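Local structure of putative nucleotide sugar epimerase/ dehydratase (Bordetella bronchiseptica, 2Q1S) at residues T235-F238 / I239-L243; P75-P78 / A79-F82. The protein binds NADH in a Rossmann fold and probably acts as a nucleotide-sugar epimerase or dehydratase in lipopolysaccharide O-antigen biosynthesis. All coordinates share one frame; numbering follows the deposited sequence.

Contact 1 of 2, residues T235-F238 / I239-L243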
loop_
_atom_site.group_PDB
_atom_site.type_symbol
_atom_site.label_atom_id
_atom_site.label_comp_id
_atom_site.label_asym_id
_atom_site.label_seq_id
_atom_site.Cartn_x
_atom_site.Cartn_y
_atom_site.Cartn_z
ATOM N N THR A 235 26.814 4.470 9.797
ATOM C CA THR A 235 28.136 4.747 9.201
ATOM C C THR A 235 28.536 6.237 9.144
ATOM O O THR A 235 29.586 6.600 9.683
ATOM C CB THR A 235 28.308 4.036 7.841
ATOM O OG1 THR A 235 28.015 2.641 8.009
ATOM C CG2 THR A 235 29.725 4.196 7.285
ATOM N N PRO A 236 27.723 7.101 8.491
ATOM C CA PRO A 236 28.093 8.517 8.481
ATOM C C PRO A 236 28.112 9.173 9.879
ATOM O O PRO A 236 28.895 10.108 10.118
ATOM C CB PRO A 236 27.063 9.153 7.546
ATOM C CG PRO A 236 25.880 8.238 7.628
ATOM C CD PRO A 236 26.508 6.871 7.697
ATOM N N THR A 237 27.279 8.650 10.784
ATOM C CA THR A 237 27.307 9.122 12.174
ATOM C C THR A 237 28.642 8.807 12.817
ATOM O O THR A 237 29.277 9.696 13.393
ATOM C CB THR A 237 26.159 8.519 12.992
ATOM O OG1 THR A 237 24.931 9.052 12.510
ATOM C CG2 THR A 237 26.272 8.910 14.458
ATOM N N PHE A 238 29.059 7.545 12.712
ATOM C CA PHE A 238 30.334 7.115 13.294
ATOM C C PHE A 238 31.531 7.822 12.671
ATOM O O PHE A 238 32.453 8.206 13.389
ATOM C CB PHE A 238 30.520 5.604 13.165
ATOM C CG PHE A 238 29.749 4.793 14.168
ATOM C CD1 PHE A 238 28.862 5.387 15.070
ATOM C CD2 PHE A 238 29.943 3.420 14.220
ATOM C CE1 PHE A 238 28.163 4.612 15.992
ATOM C CE2 PHE A 238 29.238 2.631 15.125
ATOM C CZ PHE A 238 28.348 3.228 16.021
ATOM N N ILE A 239 31.520 7.989 11.351
ATOM C CA ILE A 239 32.626 8.664 10.648
ATOM C C ILE A 239 32.739 10.112 11.113
ATOM O O ILE A 239 33.839 10.616 11.425
ATOM C CB ILE A 239 32.486 8.564 9.110
ATOM C CG1 ILE A 239 32.738 7.116 8.675
ATOM C CG2 ILE A 239 33.459 9.509 8.401
ATOM C CD1 ILE A 239 32.457 6.842 7.194
ATOM N N TYR A 240 31.592 10.774 11.178
ATOM C CA TYR A 240 31.590 12.162 11.636
ATOM C C TYR A 240 32.175 12.274 13.051
ATOM O O TYR A 240 33.108 13.066 13.281
ATOM C CB TYR A 240 30.176 12.770 11.582
ATOM C CG TYR A 240 30.134 14.179 12.126
ATOM C CD1 TYR A 240 30.561 15.264 11.352
ATOM C CD2 TYR A 240 29.718 14.425 13.439
ATOM C CE1 TYR A 240 30.562 16.564 11.874
ATOM C CE2 TYR A 240 29.683 15.707 13.954
ATOM C CZ TYR A 240 30.118 16.771 13.176
ATOM O OH TYR A 240 30.098 18.044 13.704
ATOM N N LYS A 241 31.648 11.470 13.983
ATOM C CA LYS A 241 32.051 11.549 15.396
ATOM C C LYS A 241 33.522 11.156 15.575
ATOM O O LYS A 241 34.242 11.760 16.387
ATOM C CB LYS A 241 31.131 10.701 16.281
ATOM C CG LYS A 241 29.746 11.318 16.468
ATOM C CD LYS A 241 28.773 10.425 17.215
ATOM C CE LYS A 241 27.679 11.299 17.856
ATOM N NZ LYS A 241 26.528 10.506 18.365
ATOM N N ALA A 242 33.964 10.150 14.818
ATOM C CA ALA A 242 35.367 9.715 14.838
ATOM C C ALA A 242 36.311 10.812 14.350
ATOM O O ALA A 242 37.350 11.076 14.980
ATOM C CB ALA A 242 35.544 8.471 14.012
ATOM N N LEU A 243 35.938 11.461 13.250
ATOM C CA LEU A 243 36.674 12.621 12.729
ATOM C C LEU A 243 36.742 13.804 13.701
ATOM O O LEU A 243 37.643 14.624 13.602
ATOM C CB LEU A 243 36.090 13.072 11.378
ATOM C CG LEU A 243 36.400 12.217 10.137
ATOM C CD1 LEU A 243 35.762 12.867 8.929
ATOM C CD2 LEU A 243 37.914 12.106 9.930
#

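Contact 2 of 2, residues P75-P78 / A79-F82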
loop_
_atom_site.group_PDB
_atom_site.type_symbol
_atom_site.label_atom_id
_atom_site.label_comp_id
_atom_site.label_asym_id
_atom_site.label_seq_id
_atom_site.Cartn_x
_atom_site.Cartn_y
_atom_site.Cartn_z
ATOM N N PRO A 75 24.647 18.024 -10.203
ATOM C CA PRO A 75 25.644 18.754 -10.975
ATOM C C PRO A 75 25.001 19.691 -11.968
ATOM O O PRO A 75 23.903 19.443 -12.452
ATOM C CB PRO A 75 26.346 17.647 -11.724
ATOM C CG PRO A 75 25.310 16.678 -11.938
ATOM C CD PRO A 75 24.580 16.622 -10.635
ATOM N N ASP A 76 25.701 20.772 -12.269
ATOM C CA ASP A 76 25.250 21.673 -13.302
ATOM C C ASP A 76 25.954 21.407 -14.618
ATOM O O ASP A 76 26.973 22.006 -14.917
ATOM C CB ASP A 76 25.399 23.130 -12.861
ATOM N N HIS A 77 25.365 20.517 -15.405
ATOM C CA HIS A 77 26.066 19.723 -16.401
ATOM C C HIS A 77 25.223 19.897 -17.651
ATOM O O HIS A 77 24.011 20.043 -17.563
ATOM C CB HIS A 77 26.046 18.274 -15.957
ATOM C CG HIS A 77 26.950 17.365 -16.730
ATOM N ND1 HIS A 77 26.723 17.026 -18.043
ATOM C CD2 HIS A 77 28.047 16.677 -16.351
ATOM C CE1 HIS A 77 27.658 16.189 -18.446
ATOM N NE2 HIS A 77 28.476 15.963 -17.438
ATOM N N PRO A 78 25.843 19.912 -18.815
ATOM C CA PRO A 78 25.064 20.127 -20.025
ATOM C C PRO A 78 24.073 18.984 -20.257
ATOM O O PRO A 78 23.055 19.193 -20.903
ATOM C CB PRO A 78 26.129 20.185 -21.114
ATOM C CG PRO A 78 27.276 19.513 -20.556
ATOM C CD PRO A 78 27.276 19.799 -19.110
ATOM N N ALA A 79 24.385 17.804 -19.727
ATOM C CA ALA A 79 23.544 16.594 -19.883
ATOM C C ALA A 79 22.499 16.386 -18.780
ATOM O O ALA A 79 21.643 15.509 -18.905
ATOM C CB ALA A 79 24.414 15.351 -19.990
ATOM N N VAL A 80 22.581 17.177 -17.710
ATOM C CA VAL A 80 21.663 17.051 -16.569
ATOM C C VAL A 80 20.587 18.154 -16.604
ATOM O O VAL A 80 20.901 19.342 -16.643
ATOM C CB VAL A 80 22.425 17.109 -15.217
ATOM C CG1 VAL A 80 21.445 17.135 -14.038
ATOM C CG2 VAL A 80 23.383 15.934 -15.060
ATOM N N ARG A 81 19.324 17.745 -16.644
ATOM C CA ARG A 81 18.177 18.635 -16.443
ATOM C C ARG A 81 17.677 18.379 -15.015
ATOM O O ARG A 81 17.484 17.232 -14.621
ATOM C CB ARG A 81 17.075 18.329 -17.456
ATOM C CG ARG A 81 15.792 19.082 -17.218
ATOM C CD ARG A 81 14.646 18.512 -18.024
ATOM N NE ARG A 81 13.395 19.217 -17.734
ATOM C CZ ARG A 81 12.194 18.862 -18.189
ATOM N NH1 ARG A 81 12.052 17.790 -18.966
ATOM N NH2 ARG A 81 11.129 19.591 -17.858
ATOM N N PHE A 82 17.480 19.442 -14.248
ATOM C CA PHE A 82 16.986 19.289 -12.875
ATOM C C PHE A 82 15.620 19.952 -12.671
ATOM O O PHE A 82 15.481 21.194 -12.767
ATOM C CB PHE A 82 18.034 19.822 -11.882
ATOM C CG PHE A 82 17.585 19.836 -10.427
ATOM C CD1 PHE A 82 17.042 18.719 -9.828
ATOM C CD2 PHE A 82 17.770 20.974 -9.656
ATOM C CE1 PHE A 82 16.653 18.742 -8.489
ATOM C CE2 PHE A 82 17.381 21.009 -8.306
ATOM C CZ PHE A 82 16.812 19.898 -7.731
#

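Contact 1 of 2, residues T235-F238 / I239-L243
The carbonyl oxygen Phe-238 O accepts the amide of Ala-242 over 2.8 Å to Ala-242 N, the shortest of four successive i to i+4 bonds that run along this helix. The amides of Ile-239, Tyr-240 and Lys-241 are given to Thr-235 O, Pro-236 O and Thr-237 O in the same way. They differ in detail: the amide of Ile-239 looks almost straight down the Thr-235 C=O bond, at 163°, whereas that of Tyr-240 stands above the Pro-236 carbonyl plane.

Two pairs of side chains, each pair spanning one turn, illustrate how the faces of a helix are furnished. Thr-235 and Ile-239 lie alongside each other, and the methyl Thr-235 CG2 meets Ile-239 CD1 at 3.8 Å. With Ile-239 CG1 beside its own backbone N (chi1 -70°), the branch lies 3.3 Å from Thr-235 O, measured from CG1. On another face Thr-237 and Lys-241 repeat the pattern: the extended lysine chain passes the threonine methyl, Lys-241 CD standing 4.0 Å from Thr-237 CG2, and its ammonium end goes on to a cation-pi contact with Trp-231. The hydroxyl of Thr-237 is hydrogen-bonded to Asn-233 O, just before the segment, while Tyr-240 swings outward and its phenol OH is hydrogen-bonded to Glu-362 OE2.

The arrangement is that of a regular alpha helix, 234-243, whose side chains pack against helix 293-304 through Phe-238 and Ala-242 and against helix 343-356 through Thr-235 and Ile-239, close after the NADH-binding Arg-232 and near Pro-249, which contacts UDP in another structure of this protein.

Contact 2 of 2, residues P75-P78 / A79-F82
Ala-79 and Val-80 meet His-77 at the bend through which the chain enters strand 80-83. The imidazole of His-77 folds back over the turn, its CG anti to the backbone N (chi1 -169°), and this brings ND1 to the amide of Ala-79. The bond is 3.0 Å from Ala-79 N to His-77 ND1 and fairly straight, 163° at the hydrogen. The amide nitrogen sits at the ring edge, only 5° out of the ring plane, and its gift of a hydrogen is consistent with ND1 carrying no proton here. The methyl Ala-79 CB lies 3.5 Å from the same His-77 ND1.

Val-80 is held by backbone and side chain alike. Its amide reaches back to the carbonyl of His-77, 3.2 Å from Val-80 N to His-77 O, but comes from well above the carbonyl plane, 71° out of it. The Val-80 side chain crosses that of His-77 at about a right angle, and its CG2 branch, placed beside the backbone N, rests 3.7 Å from His-77 CB. That same methyl also meets the proline ring, with Pro-75 CG 3.7 Å from Val-80 CG2, and the other branch, CG1, approaches Pro-75 O.

Leu-53 of helix 43-54 touches both His-77 and Ala-79, while backbone bonds from Ala-79 and Arg-81 to Val-60 tie the chain to strand 59-63. The whole is a type I beta turn from His-77 to Val-80, with its second-position Pro-78, leading into strand 80-83, which pairs in parallel with strand 59-63 in the Rossmann sheet.

How the contacts relate
Both contacts are local, made between neighbours along the chain, yet they show how setting shapes chemistry. Contact 1 is buried and belongs wholly to helix 234-243, so repeating backbone bonds carry it and aliphatic contacts between side chains one turn apart furnish its flanks. Contact 2 lies at the surface, where a loop becomes strand 80-83; there one side-chain acceptor supplements a single turn bond, and proline and valine supply the apolar part. They share no element, and the centres of contacts 1 and 2 stand 31 Å apart. Contact 2 belongs to the Rossmann sheet, its Val-80 side chain about 10 Å from that of NADH-binding Asp-64, whereas contact 1 sits among helices near Pro-249, a UDP-contacting residue.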